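Local coordinates for protein diaminopimelate decarboxylase (Psychromonas ingrahamii, PDB 4XG1) that probably catalyses the pyridoxal-phosphate-dependent decarboxylation of meso-diaminopimelate to L-lysine, the last step of lysine biosynthesis, at residues Arg40-Gln43 with Ala44-Ala48; Pro210-Glu213 with Ala214-Leu218; Asn70-Ala73 with Arg74-Ser77; Ser47-Lys51 with His52-Ile56. One frame throughout, in Å; residues are numbered along the deposited sequence.

Overall arrangement
All four contacts are local within the TIM-barrel, pyridoxal-binding part of the chain. Contacts 1 and 4 share Ser-47 and Ala-48: one lies along helix 35-49, the other at the turn that sends the chain into strand 54-59, their centres about 9 Å apart. They are joined where Asp-46 OD1 meets His-54 NE2 at 2.7 Å. Contact 3, at the end of the next barrel helix, touches both, with Ser-77 OG 2.9 Å from Ile-56 O and 3.0 Å from Trp-42 NE1. Contact 2, on helix 209-227, stands apart, its nearest atoms about 9 Å from contacts 1 and 4. The side chains of Phe-45 and Phe-211 lie about 7 and 8 Å from the bound pyridoxal-phosphate-lysine adduct (LLP).

Contact 1 of 4, residues Arg40-Gln43 with Ala44-Ala48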
ATOM      1  N   ARG B  40       1.854  28.046  -3.500  1.00 24.25           N
ATOM      2  CA  ARG B  40       0.691  28.721  -4.022  1.00 27.24           C
ATOM      3  C   ARG B  40      -0.565  28.111  -3.442  1.00 28.49           C
ATOM      4  O   ARG B  40      -1.458  28.842  -2.997  1.00 30.05           O
ATOM      5  CB  ARG B  40       0.655  28.633  -5.519  1.00 29.35           C
ATOM      6  CG  ARG B  40      -0.345  29.548  -6.153  1.00 33.50           C
ATOM      7  CD  ARG B  40      -0.230  29.412  -7.653  1.00 38.75           C
ATOM      8  NE  ARG B  40      -0.983  28.264  -8.137  1.00 46.10           N
ATOM      9  CZ  ARG B  40      -0.871  27.719  -9.355  1.00 57.48           C
ATOM     10  NH1 ARG B  40       0.014  28.184 -10.246  1.00 55.84           N
ATOM     11  NH2 ARG B  40      -1.660  26.690  -9.682  1.00 59.10           N
ATOM     12  N   HIS B  41      -0.631  26.777  -3.425  1.00 26.96           N
ATOM     13  CA  HIS B  41      -1.847  26.088  -2.982  1.00 23.94           C
ATOM     14  C   HIS B  41      -2.100  26.258  -1.495  1.00 21.90           C
ATOM     15  O   HIS B  41      -3.238  26.400  -1.090  1.00 20.80           O
ATOM     16  CB  HIS B  41      -1.840  24.617  -3.374  1.00 24.12           C
ATOM     17  CG  HIS B  41      -2.176  24.374  -4.813  1.00 24.68           C
ATOM     18  ND1 HIS B  41      -2.012  23.147  -5.405  1.00 25.42           N
ATOM     19  CD2 HIS B  41      -2.641  25.198  -5.786  1.00 26.86           C
ATOM     20  CE1 HIS B  41      -2.390  23.213  -6.674  1.00 27.67           C
ATOM     21  NE2 HIS B  41      -2.761  24.455  -6.937  1.00 27.31           N
ATOM     22  N   TRP B  42      -1.052  26.307  -0.687  1.00 21.79           N
ATOM     23  CA  TRP B  42      -1.237  26.527   0.742  1.00 22.19           C
ATOM     24  C   TRP B  42      -1.707  27.960   0.977  1.00 26.24           C
ATOM     25  O   TRP B  42      -2.560  28.211   1.806  1.00 25.75           O
ATOM     26  CB  TRP B  42       0.055  26.288   1.508  1.00 20.54           C
ATOM     27  CG  TRP B  42      -0.117  26.392   2.993  1.00 19.26           C
ATOM     28  CD1 TRP B  42      -0.391  25.382   3.860  1.00 19.74           C
ATOM     29  CD2 TRP B  42      -0.015  27.579   3.789  1.00 18.82           C
ATOM     30  NE1 TRP B  42      -0.449  25.857   5.161  1.00 18.57           N
ATOM     31  CE2 TRP B  42      -0.226  27.208   5.127  1.00 18.21           C
ATOM     32  CE3 TRP B  42       0.241  28.928   3.490  1.00 18.66           C
ATOM     33  CZ2 TRP B  42      -0.187  28.119   6.147  1.00 19.17           C
ATOM     34  CZ3 TRP B  42       0.280  29.831   4.507  1.00 17.49           C
ATOM     35  CH2 TRP B  42       0.085  29.432   5.816  1.00 18.77           C
ATOM     36  N   GLN B  43      -1.098  28.908   0.263  1.00 31.46           N
ATOM     37  CA  GLN B  43      -1.434  30.334   0.384  1.00 31.45           C
ATOM     38  C   GLN B  43      -2.853  30.639  -0.076  1.00 29.04           C
ATOM     39  O   GLN B  43      -3.563  31.360   0.607  1.00 25.58           O
ATOM     40  CB  GLN B  43      -0.429  31.203  -0.378  1.00 30.43           C
ATOM     41  CG  GLN B  43       0.656  31.721   0.547  1.00 32.07           C
ATOM     42  CD  GLN B  43       2.000  31.822  -0.122  1.00 33.47           C
ATOM     43  OE1 GLN B  43       2.115  31.669  -1.356  1.00 34.39           O
ATOM     44  NE2 GLN B  43       3.020  32.152   0.668  1.00 32.04           N
ATOM     45  N   ALA B  44      -3.257  30.067  -1.209  1.00 27.76           N
ATOM     46  CA  ALA B  44      -4.638  30.179  -1.671  1.00 27.10           C
ATOM     47  C   ALA B  44      -5.599  29.923  -0.535  1.00 28.90           C
ATOM     48  O   ALA B  44      -6.524  30.705  -0.355  1.00 33.19           O
ATOM     49  CB  ALA B  44      -4.914  29.226  -2.800  1.00 26.90           C
ATOM     50  N   PHE B  45      -5.325  28.917   0.291  1.00 25.75           N
ATOM     51  CA  PHE B  45      -6.141  28.660   1.467  1.00 25.84           C
ATOM     52  C   PHE B  45      -5.971  29.703   2.577  1.00 27.35           C
ATOM     53  O   PHE B  45      -6.934  30.137   3.209  1.00 25.97           O
ATOM     54  CB  PHE B  45      -5.774  27.300   2.104  1.00 27.12           C
ATOM     55  CG  PHE B  45      -6.566  26.116   1.586  1.00 26.12           C
ATOM     56  CD1 PHE B  45      -7.822  25.887   2.053  1.00 27.16           C
ATOM     57  CD2 PHE B  45      -6.024  25.234   0.655  1.00 24.56           C
ATOM     58  CE1 PHE B  45      -8.567  24.822   1.594  1.00 26.84           C
ATOM     59  CE2 PHE B  45      -6.760  24.172   0.176  1.00 26.11           C
ATOM     60  CZ  PHE B  45      -8.049  23.967   0.661  1.00 27.08           C
ATOM     61  N   ASP B  46      -4.722  30.041   2.878  1.00 28.58           N
ATOM     62  CA  ASP B  46      -4.419  30.900   4.005  1.00 27.62           C
ATOM     63  C   ASP B  46      -4.920  32.327   3.778  1.00 27.13           C
ATOM     64  O   ASP B  46      -5.609  32.896   4.618  1.00 24.26           O
ATOM     65  CB  ASP B  46      -2.931  30.933   4.228  1.00 28.13           C
ATOM     66  CG  ASP B  46      -2.551  31.668   5.486  1.00 27.39           C
ATOM     67  OD1 ASP B  46      -3.004  31.244   6.577  1.00 22.18           O
ATOM     68  OD2 ASP B  46      -1.765  32.648   5.350  1.00 29.75           O
ATOM     69  N   SER B  47      -4.600  32.885   2.624  1.00 28.69           N
ATOM     70  CA  SER B  47      -5.023  34.236   2.279  1.00 31.67           C
ATOM     71  C   SER B  47      -6.535  34.316   2.366  1.00 33.79           C
ATOM     72  O   SER B  47      -7.077  35.131   3.134  1.00 35.43           O
ATOM     73  CB  SER B  47      -4.578  34.612   0.864  1.00 32.28           C
ATOM     74  OG  SER B  47      -3.181  34.703   0.821  1.00 33.48           O
ATOM     75  N   ALA B  48      -7.208  33.440   1.617  1.00 30.69           N
ATOM     76  CA  ALA B  48      -8.648  33.460   1.525  1.00 28.98           C
ATOM     77  C   ALA B  48      -9.321  33.479   2.886  1.00 29.78           C
ATOM     78  O   ALA B  48     -10.409  34.023   3.016  1.00 30.02           O
ATOM     79  CB  ALA B  48      -9.137  32.302   0.701  1.00 30.94           C
TER
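Asp-46 lies across one face of the Trp-42 indole, an i to i+4 pairing on helix 35-49, which leads into the first strand of the TIM barrel. This is the tightly packed side of the helix. Asp-46 CB sits over the six-membered ring in a CH-pi contact, 3.9 Å from the ring centroid and only 3.4 Å from Trp-42 CZ3. Both side chains leave the backbone with CG anti to N (chi1 -175° for Trp-42, -173° for Asp-46), which sends them off side by side in the same direction. The carboxylate leans over the ring at a tilt, its plane 28° from that of the indole. Its OD1 is hydrogen-bonded to His-54 NE2, while strand 54-59 touches the pair through Ile-56. Nearby, the buried Phe-45 ring turns its edge to His-41 O and packs on Pro-275, a predicted cofactor-binding residue.

The flank bearing Arg-40, Gln-43 and Ser-47 is looser, and Ser-47 is exposed to solvent. There the contact runs through backbone bonds, such as that from Ala-44 N to Arg-40 O at 2.8 Å, while the Arg-40 side chain packs on His-3 and a bound propane. Gln-43 O is used twice by a single residue, strongly by the Ser-47 amide N at 2.7 Å and weakly by Ser-47 OG at 3.4 Å.

Contact 2 of 4, residues Pro210-Glu213 with Ala214-Leu218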
ATOM      1  N   PRO B 210     -22.008  20.527   1.004  1.00 15.19           N
ATOM      2  CA  PRO B 210     -21.935  19.695   2.201  1.00 14.65           C
ATOM      3  C   PRO B 210     -21.123  20.313   3.302  1.00 14.10           C
ATOM      4  O   PRO B 210     -21.338  20.031   4.487  1.00 12.99           O
ATOM      5  CB  PRO B 210     -21.274  18.394   1.704  1.00 14.85           C
ATOM      6  CG  PRO B 210     -21.195  18.487   0.245  1.00 15.09           C
ATOM      7  CD  PRO B 210     -21.331  19.924  -0.144  1.00 15.02           C
ATOM      8  N   PHE B 211     -20.120  21.083   2.913  1.00 14.90           N
ATOM      9  CA  PHE B 211     -19.237  21.700   3.907  1.00 15.01           C
ATOM     10  C   PHE B 211     -20.040  22.714   4.727  1.00 15.49           C
ATOM     11  O   PHE B 211     -20.042  22.708   5.954  1.00 15.75           O
ATOM     12  CB  PHE B 211     -18.064  22.374   3.195  1.00 14.87           C
ATOM     13  CG  PHE B 211     -17.146  21.409   2.502  1.00 13.43           C
ATOM     14  CD1 PHE B 211     -16.294  20.587   3.254  1.00 13.51           C
ATOM     15  CD2 PHE B 211     -17.127  21.297   1.121  1.00 12.98           C
ATOM     16  CE1 PHE B 211     -15.438  19.673   2.631  1.00 13.17           C
ATOM     17  CE2 PHE B 211     -16.271  20.391   0.496  1.00 12.97           C
ATOM     18  CZ  PHE B 211     -15.439  19.565   1.248  1.00 12.62           C
ATOM     19  N   ILE B 212     -20.821  23.510   4.022  1.00 17.35           N
ATOM     20  CA  ILE B 212     -21.673  24.498   4.664  1.00 18.30           C
ATOM     21  C   ILE B 212     -22.686  23.818   5.534  1.00 17.64           C
ATOM     22  O   ILE B 212     -22.886  24.145   6.702  1.00 17.13           O
ATOM     23  CB  ILE B 212     -22.417  25.331   3.620  1.00 18.94           C
ATOM     24  CG1 ILE B 212     -21.448  26.073   2.702  1.00 18.54           C
ATOM     25  CG2 ILE B 212     -23.294  26.342   4.321  1.00 20.30           C
ATOM     26  CD1 ILE B 212     -20.454  26.976   3.406  1.00 18.80           C
ATOM     27  N   GLU B 213     -23.364  22.853   4.947  1.00 17.93           N
ATOM     28  CA  GLU B 213     -24.322  22.087   5.729  1.00 18.47           C
ATOM     29  C   GLU B 213     -23.723  21.605   7.029  1.00 17.74           C
ATOM     30  O   GLU B 213     -24.343  21.704   8.074  1.00 19.74           O
ATOM     31  CB  GLU B 213     -24.890  20.936   4.923  1.00 20.13           C
ATOM     32  CG  GLU B 213     -26.117  20.371   5.630  1.00 21.77           C
ATOM     33  CD  GLU B 213     -27.057  19.551   4.760  1.00 24.05           C
ATOM     34  OE1 GLU B 213     -26.881  19.449   3.508  1.00 28.99           O
ATOM     35  OE2 GLU B 213     -28.014  19.015   5.341  1.00 25.03           O
ATOM     36  N   ALA B 214     -22.506  21.100   6.967  1.00 17.40           N
ATOM     37  CA  ALA B 214     -21.803  20.612   8.148  1.00 18.68           C
ATOM     38  C   ALA B 214     -21.485  21.726   9.144  1.00 19.31           C
ATOM     39  O   ALA B 214     -21.675  21.577  10.363  1.00 17.81           O
ATOM     40  CB  ALA B 214     -20.510  19.925   7.726  1.00 18.73           C
ATOM     41  N   LEU B 215     -20.987  22.835   8.614  1.00 19.77           N
ATOM     42  CA  LEU B 215     -20.746  23.993   9.445  1.00 21.28           C
ATOM     43  C   LEU B 215     -21.989  24.431  10.251  1.00 23.36           C
ATOM     44  O   LEU B 215     -21.975  24.460  11.512  1.00 23.39           O
ATOM     45  CB  LEU B 215     -20.244  25.140   8.577  1.00 21.70           C
ATOM     46  CG  LEU B 215     -20.067  26.496   9.238  1.00 20.83           C
ATOM     47  CD1 LEU B 215     -19.257  26.333  10.505  1.00 22.16           C
ATOM     48  CD2 LEU B 215     -19.397  27.419   8.276  1.00 21.20           C
ATOM     49  N   ASP B 216     -23.072  24.725   9.529  1.00 24.75           N
ATOM     50  CA  ASP B 216     -24.357  25.080  10.160  1.00 25.01           C
ATOM     51  C   ASP B 216     -24.649  24.216  11.371  1.00 25.12           C
ATOM     52  O   ASP B 216     -24.893  24.728  12.452  1.00 31.49           O
ATOM     53  CB  ASP B 216     -25.496  24.983   9.142  1.00 26.06           C
ATOM     54  CG  ASP B 216     -25.432  26.091   8.067  1.00 27.68           C
ATOM     55  OD1 ASP B 216     -24.622  27.040   8.233  1.00 29.36           O
ATOM     56  OD2 ASP B 216     -26.170  26.014   7.052  1.00 27.69           O
ATOM     57  N   LYS B 217     -24.619  22.904  11.216  1.00 24.75           N
ATOM     58  CA  LYS B 217     -25.050  22.017  12.306  1.00 24.48           C
ATOM     59  C   LYS B 217     -24.093  21.988  13.427  1.00 22.99           C
ATOM     60  O   LYS B 217     -24.464  21.661  14.555  1.00 24.44           O
ATOM     61  CB  LYS B 217     -25.230  20.607  11.806  1.00 26.83           C
ATOM     62  CG  LYS B 217     -25.954  20.674  10.466  1.00 29.91           C
ATOM     63  CD  LYS B 217     -27.338  20.130  10.605  1.00 33.65           C
ATOM     64  CE  LYS B 217     -27.832  19.853   9.217  1.00 36.61           C
ATOM     65  NZ  LYS B 217     -29.155  19.207   9.260  1.00 41.98           N
ATOM     66  N   LEU B 218     -22.842  22.284  13.130  1.00 22.62           N
ATOM     67  CA  LEU B 218     -21.841  22.362  14.185  1.00 22.79           C
ATOM     68  C   LEU B 218     -21.927  23.695  14.972  1.00 22.07           C
ATOM     69  O   LEU B 218     -21.704  23.698  16.188  1.00 21.71           O
ATOM     70  CB  LEU B 218     -20.421  22.155  13.620  1.00 21.55           C
ATOM     71  CG  LEU B 218     -20.142  20.791  12.987  1.00 21.27           C
ATOM     72  CD1 LEU B 218     -18.790  20.790  12.289  1.00 20.52           C
ATOM     73  CD2 LEU B 218     -20.214  19.637  13.966  1.00 21.39           C
TER
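Glu-213 and Lys-217 run side by side on helix 209-227, the helix of a beta-alpha-beta unit that links strands 192-198 and 234-236 of the TIM barrel. Glu-213 is extended beyond CG, and its CG and OE2 both lie 4.0 Å from Lys-217 CE, so the pair meets chiefly through the aliphatic part of the lysine. The charged ends are close without forming a salt bridge, as OE2 and Lys-217 NZ remain 4.1 Å apart. Each end has another polar partner: Glu-213 OE2 accepts from the backbone N of Asp-156, and Lys-217 NZ bonds to Asn-154 OD1.

Ala-214 is buried one residue further on, with its methyl resting 3.3 Å from the carbonyl oxygens of both Pro-210 and Phe-211. Its amide N bonds to Pro-210 O at 2.9 Å. Ile-212 passes at a slant by Asp-216, whose carboxylate it meets with CG2, the branch anti to the backbone N. Asp-216 OD1 is itself engaged in a salt bridge with Arg-263 NE. On the face turned to the barrel wall, Leu-215 and Leu-218 touch Leu-235 of strand 234-236. The backbone bond from Lys-217 N to Glu-213 O is weak at 3.4 Å, yet Lys-217 CG approaches that same oxygen to 3.1 Å.

Contact 3 of 4, residues Asn70-Ala73 with Arg74-Ser77; sequences NLMA and RMGS
Asn-70 and Arg-74, one helical turn apart, pass each other at a slant, their amide and guanidinium planes 33° apart. The touching atoms are the amide oxygen and the aliphatic shaft of the arginine: Asn-70 OD1 lies 3.6 Å from Arg-74 CD, and from there the guanidinium group leads away from the amide oxygen. The other end of the amide is fixed separately, with ND2 hydrogen-bonded to Ala-93 O. Both residues also pack on the second subunit, Asn-70 on its Ile-418 and Arg-74 on its Ile-421.

On the inner side of the turn the two methionines approach through their thioether ends, Met-72 SD being 4.2 Å from Met-75 CE. The chain of Met-75 bends at chi3, which brings its methyl back over the last turn to lie near Leu-71 O and Met-72 CA. Ser-77 then directs its CB toward the helix and sets it 3.6 Å from Met-72 CB. Its OG, anti to the backbone N (chi1 -175°), reaches Ile-56 O of strand 54-59.

The backbone leaves the helix at this point. Ser-77 N donates to Met-72 O at 3.0 Å, and Gly-76 N to Ala-73 O at 3.1 Å. Gly-76 has a positive phi of 85°, as the residue at this place of the motif commonly does. With its two bonds back into the last turn, this is a Schellman motif, ending helix 66-74 just before barrel strand 78-81.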
ATOM      1  N   ASN B  70       8.521  20.873   5.530  1.00 14.58           N
ATOM      2  CA  ASN B  70       9.335  22.006   5.877  1.00 15.06           C
ATOM      3  C   ASN B  70       8.876  23.231   5.143  1.00 15.68           C
ATOM      4  O   ASN B  70       8.827  24.299   5.713  1.00 15.80           O
ATOM      5  CB  ASN B  70      10.796  21.717   5.557  1.00 14.96           C
ATOM      6  CG  ASN B  70      11.695  22.906   5.863  1.00 14.64           C
ATOM      7  OD1 ASN B  70      12.112  23.590   4.952  1.00 14.12           O
ATOM      8  ND2 ASN B  70      11.954  23.160   7.152  1.00 13.90           N
ATOM      9  N   LEU B  71       8.493  23.078   3.888  1.00 17.70           N
ATOM     10  CA  LEU B  71       7.927  24.202   3.167  1.00 19.61           C
ATOM     11  C   LEU B  71       6.739  24.784   3.924  1.00 20.99           C
ATOM     12  O   LEU B  71       6.642  26.002   4.075  1.00 23.60           O
ATOM     13  CB  LEU B  71       7.470  23.802   1.784  1.00 19.21           C
ATOM     14  CG  LEU B  71       8.555  23.426   0.791  1.00 19.73           C
ATOM     15  CD1 LEU B  71       7.909  23.166  -0.572  1.00 19.78           C
ATOM     16  CD2 LEU B  71       9.606  24.518   0.679  1.00 19.72           C
ATOM     17  N   MET B  72       5.844  23.929   4.395  1.00 21.35           N
ATOM     18  CA  MET B  72       4.717  24.415   5.137  1.00 23.17           C
ATOM     19  C   MET B  72       5.198  25.111   6.412  1.00 23.41           C
ATOM     20  O   MET B  72       4.660  26.161   6.787  1.00 26.80           O
ATOM     21  CB  MET B  72       3.777  23.295   5.585  1.00 24.13           C
ATOM     22  CG  MET B  72       3.294  22.350   4.529  1.00 26.21           C
ATOM     23  SD  MET B  72       2.418  23.069   3.154  1.00 25.93           S
ATOM     24  CE  MET B  72       2.418  21.593   2.170  1.00 26.89           C
ATOM     25  N   ALA B  73       6.123  24.477   7.122  1.00 21.54           N
ATOM     26  CA  ALA B  73       6.580  24.972   8.414  1.00 22.47           C
ATOM     27  C   ALA B  73       7.159  26.407   8.292  1.00 25.29           C
ATOM     28  O   ALA B  73       6.924  27.253   9.149  1.00 26.05           O
ATOM     29  CB  ALA B  73       7.602  24.048   9.008  1.00 21.32           C
ATOM     30  N   ARG B  74       7.843  26.678   7.190  1.00 26.45           N
ATOM     31  CA  ARG B  74       8.392  27.994   6.915  1.00 29.27           C
ATOM     32  C   ARG B  74       7.317  29.041   6.712  1.00 29.36           C
ATOM     33  O   ARG B  74       7.490  30.200   7.133  1.00 34.23           O
ATOM     34  CB  ARG B  74       9.295  27.974   5.682  1.00 29.68           C
ATOM     35  CG  ARG B  74      10.631  27.335   5.969  1.00 31.39           C
ATOM     36  CD  ARG B  74      11.464  27.134   4.735  1.00 35.34           C
ATOM     37  NE  ARG B  74      11.663  28.400   4.061  1.00 37.31           N
ATOM     38  CZ  ARG B  74      12.556  29.309   4.456  1.00 38.98           C
ATOM     39  NH1 ARG B  74      13.354  29.104   5.532  1.00 37.09           N
ATOM     40  NH2 ARG B  74      12.661  30.425   3.752  1.00 38.68           N
ATOM     41  N   MET B  75       6.229  28.660   6.055  1.00 24.96           N
ATOM     42  CA  MET B  75       5.145  29.587   5.858  1.00 22.00           C
ATOM     43  C   MET B  75       4.294  29.746   7.101  1.00 20.08           C
ATOM     44  O   MET B  75       3.289  30.447   7.056  1.00 24.22           O
ATOM     45  CB  MET B  75       4.307  29.162   4.683  1.00 22.07           C
ATOM     46  CG  MET B  75       5.059  29.216   3.385  1.00 22.55           C
ATOM     47  SD  MET B  75       4.022  28.758   1.989  1.00 25.52           S
ATOM     48  CE  MET B  75       3.466  27.123   2.496  1.00 26.25           C
ATOM     49  N   GLY B  76       4.660  29.091   8.193  1.00 17.88           N
ATOM     50  CA  GLY B  76       3.931  29.210   9.452  1.00 17.33           C
ATOM     51  C   GLY B  76       2.730  28.292   9.622  1.00 18.68           C
ATOM     52  O   GLY B  76       1.991  28.401  10.636  1.00 20.22           O
ATOM     53  N   SER B  77       2.609  27.301   8.731  1.00 17.48           N
ATOM     54  CA  SER B  77       1.547  26.330   8.797  1.00 15.68           C
ATOM     55  C   SER B  77       1.469  25.493  10.038  1.00 14.82           C
ATOM     56  O   SER B  77       2.450  25.226  10.725  1.00 14.03           O
ATOM     57  CB  SER B  77       1.649  25.359   7.632  1.00 16.58           C
ATOM     58  OG  SER B  77       0.545  24.456   7.623  1.00 15.53           O
TER

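Contact 4 of 4, residues Ser47-Lys51 with His52-Ile56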
ATOM      1  N   SER B  47      -4.600  32.885   2.624  1.00 28.69           N
ATOM      2  CA  SER B  47      -5.023  34.236   2.279  1.00 31.67           C
ATOM      3  C   SER B  47      -6.535  34.316   2.366  1.00 33.79           C
ATOM      4  O   SER B  47      -7.077  35.131   3.134  1.00 35.43           O
ATOM      5  CB  SER B  47      -4.578  34.612   0.864  1.00 32.28           C
ATOM      6  OG  SER B  47      -3.181  34.703   0.821  1.00 33.48           O
ATOM      7  N   ALA B  48      -7.208  33.440   1.617  1.00 30.69           N
ATOM      8  CA  ALA B  48      -8.648  33.460   1.525  1.00 28.98           C
ATOM      9  C   ALA B  48      -9.321  33.479   2.886  1.00 29.78           C
ATOM     10  O   ALA B  48     -10.409  34.023   3.016  1.00 30.02           O
ATOM     11  CB  ALA B  48      -9.137  32.302   0.701  1.00 30.94           C
ATOM     12  N   ALA B  49      -8.680  32.927   3.908  1.00 31.93           N
ATOM     13  CA  ALA B  49      -9.225  33.019   5.248  1.00 33.57           C
ATOM     14  C   ALA B  49      -8.971  34.394   5.893  1.00 41.00           C
ATOM     15  O   ALA B  49      -9.707  34.812   6.810  1.00 44.55           O
ATOM     16  CB  ALA B  49      -8.665  31.926   6.116  1.00 34.62           C
ATOM     17  N   GLY B  50      -7.916  35.080   5.440  1.00 44.00           N
ATOM     18  CA  GLY B  50      -7.744  36.516   5.679  1.00 44.73           C
ATOM     19  C   GLY B  50      -7.822  36.882   7.127  1.00 42.98           C
ATOM     20  O   GLY B  50      -7.199  36.231   7.958  1.00 40.52           O
ATOM     21  N   LYS B  51      -8.639  37.887   7.437  1.00 44.66           N
ATOM     22  CA  LYS B  51      -8.702  38.427   8.808  1.00 49.70           C
ATOM     23  C   LYS B  51      -9.366  37.521   9.832  1.00 43.31           C
ATOM     24  O   LYS B  51      -9.175  37.717  11.021  1.00 41.67           O
ATOM     25  CB  LYS B  51      -9.413  39.770   8.820  1.00 56.73           C
ATOM     26  CG  LYS B  51      -8.701  40.853   7.992  1.00 62.01           C
ATOM     27  CD  LYS B  51      -7.623  41.542   8.834  1.00 67.58           C
ATOM     28  CE  LYS B  51      -7.119  42.870   8.260  1.00 70.45           C
ATOM     29  NZ  LYS B  51      -8.162  43.947   8.185  1.00 68.74           N
ATOM     30  N   HIS B  52     -10.148  36.539   9.395  1.00 39.19           N
ATOM     31  CA  HIS B  52     -10.789  35.669  10.362  1.00 36.31           C
ATOM     32  C   HIS B  52      -9.759  34.777  11.066  1.00 35.52           C
ATOM     33  O   HIS B  52      -8.969  34.111  10.421  1.00 35.67           O
ATOM     34  CB  HIS B  52     -11.894  34.806   9.710  1.00 36.19           C
ATOM     35  CG  HIS B  52     -12.751  34.100  10.703  1.00 32.66           C
ATOM     36  ND1 HIS B  52     -13.990  34.557  11.071  1.00 32.59           N
ATOM     37  CD2 HIS B  52     -12.498  33.022  11.482  1.00 32.63           C
ATOM     38  CE1 HIS B  52     -14.466  33.790  12.033  1.00 32.94           C
ATOM     39  NE2 HIS B  52     -13.585  32.843  12.297  1.00 30.63           N
ATOM     40  N   PRO B  53      -9.763  34.754  12.398  1.00 36.69           N
ATOM     41  CA  PRO B  53      -8.844  33.874  13.140  1.00 40.09           C
ATOM     42  C   PRO B  53      -8.876  32.423  12.662  1.00 44.15           C
ATOM     43  O   PRO B  53      -9.882  31.726  12.833  1.00 49.48           O
ATOM     44  CB  PRO B  53      -9.333  33.952  14.596  1.00 39.29           C
ATOM     45  CG  PRO B  53     -10.202  35.144  14.658  1.00 40.36           C
ATOM     46  CD  PRO B  53     -10.708  35.447  13.274  1.00 38.55           C
ATOM     47  N   HIS B  54      -7.766  31.976  12.090  1.00 46.29           N
ATOM     48  CA  HIS B  54      -7.677  30.651  11.512  1.00 43.28           C
ATOM     49  C   HIS B  54      -6.327  30.002  11.677  1.00 43.22           C
ATOM     50  O   HIS B  54      -5.310  30.662  11.918  1.00 45.24           O
ATOM     51  CB  HIS B  54      -7.971  30.737  10.041  1.00 45.49           C
ATOM     52  CG  HIS B  54      -6.895  31.403   9.256  1.00 48.85           C
ATOM     53  ND1 HIS B  54      -6.636  32.748   9.343  1.00 50.77           N
ATOM     54  CD2 HIS B  54      -6.015  30.909   8.357  1.00 52.67           C
ATOM     55  CE1 HIS B  54      -5.635  33.053   8.536  1.00 56.35           C
ATOM     56  NE2 HIS B  54      -5.252  31.955   7.912  1.00 52.76           N
ATOM     57  N   LEU B  55      -6.332  28.676  11.567  1.00 40.31           N
ATOM     58  CA  LEU B  55      -5.108  27.929  11.350  1.00 33.90           C
ATOM     59  C   LEU B  55      -5.274  26.913  10.224  1.00 30.97           C
ATOM     60  O   LEU B  55      -6.275  26.210  10.141  1.00 28.89           O
ATOM     61  CB  LEU B  55      -4.661  27.243  12.630  1.00 31.31           C
ATOM     62  CG  LEU B  55      -3.344  26.496  12.519  1.00 29.34           C
ATOM     63  CD1 LEU B  55      -2.219  27.426  12.116  1.00 30.32           C
ATOM     64  CD2 LEU B  55      -3.025  25.823  13.830  1.00 28.23           C
ATOM     65  N   ILE B  56      -4.277  26.857   9.361  1.00 28.08           N
ATOM     66  CA  ILE B  56      -4.226  25.819   8.357  1.00 25.82           C
ATOM     67  C   ILE B  56      -3.299  24.710   8.767  1.00 25.15           C
ATOM     68  O   ILE B  56      -2.079  24.872   8.827  1.00 29.40           O
ATOM     69  CB  ILE B  56      -3.883  26.410   7.025  1.00 25.00           C
ATOM     70  CG1 ILE B  56      -4.995  27.395   6.739  1.00 25.90           C
ATOM     71  CG2 ILE B  56      -3.739  25.312   5.988  1.00 23.53           C
ATOM     72  CD1 ILE B  56      -5.094  27.815   5.307  1.00 28.95           C
TER
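A type II' beta turn from Ala-49 to His-52 takes the chain off the end of helix 35-49, closed by a hydrogen bond from His-52 N to Ala-49 O of 3.1 Å, with the positive phi carried by Gly-50. Across this turn the main side-chain contact is a CH-pi one. Ala-49 CB stands over the centre of the His-54 imidazole, 3.6 Å from the ring centroid and 12° off its normal. The ring comes back over the turn because its CG lies between the backbone N and the carbonyl carbon, chi1 71°. Two bonds then fix its rotation: ND1 donates to His-52 O at 2.9 Å, tilted 20° from the ring plane, and NE2 is held by the Asp-46 carboxylate. That carboxylate probably steadies any positive charge on the imidazole. His-52 turns its own ring outward from the turn, one face under Pro-53 CD, and its NE2 bonds to Leu-269 O. The turn thus forms the link from helix 35-49 to the barrel strand 54-59: Leu-55 pairs with strand 270-273, Ile-56 with Gly-78 of strand 78-81, and helix 253-262 packs on Ala-49 through Met-257.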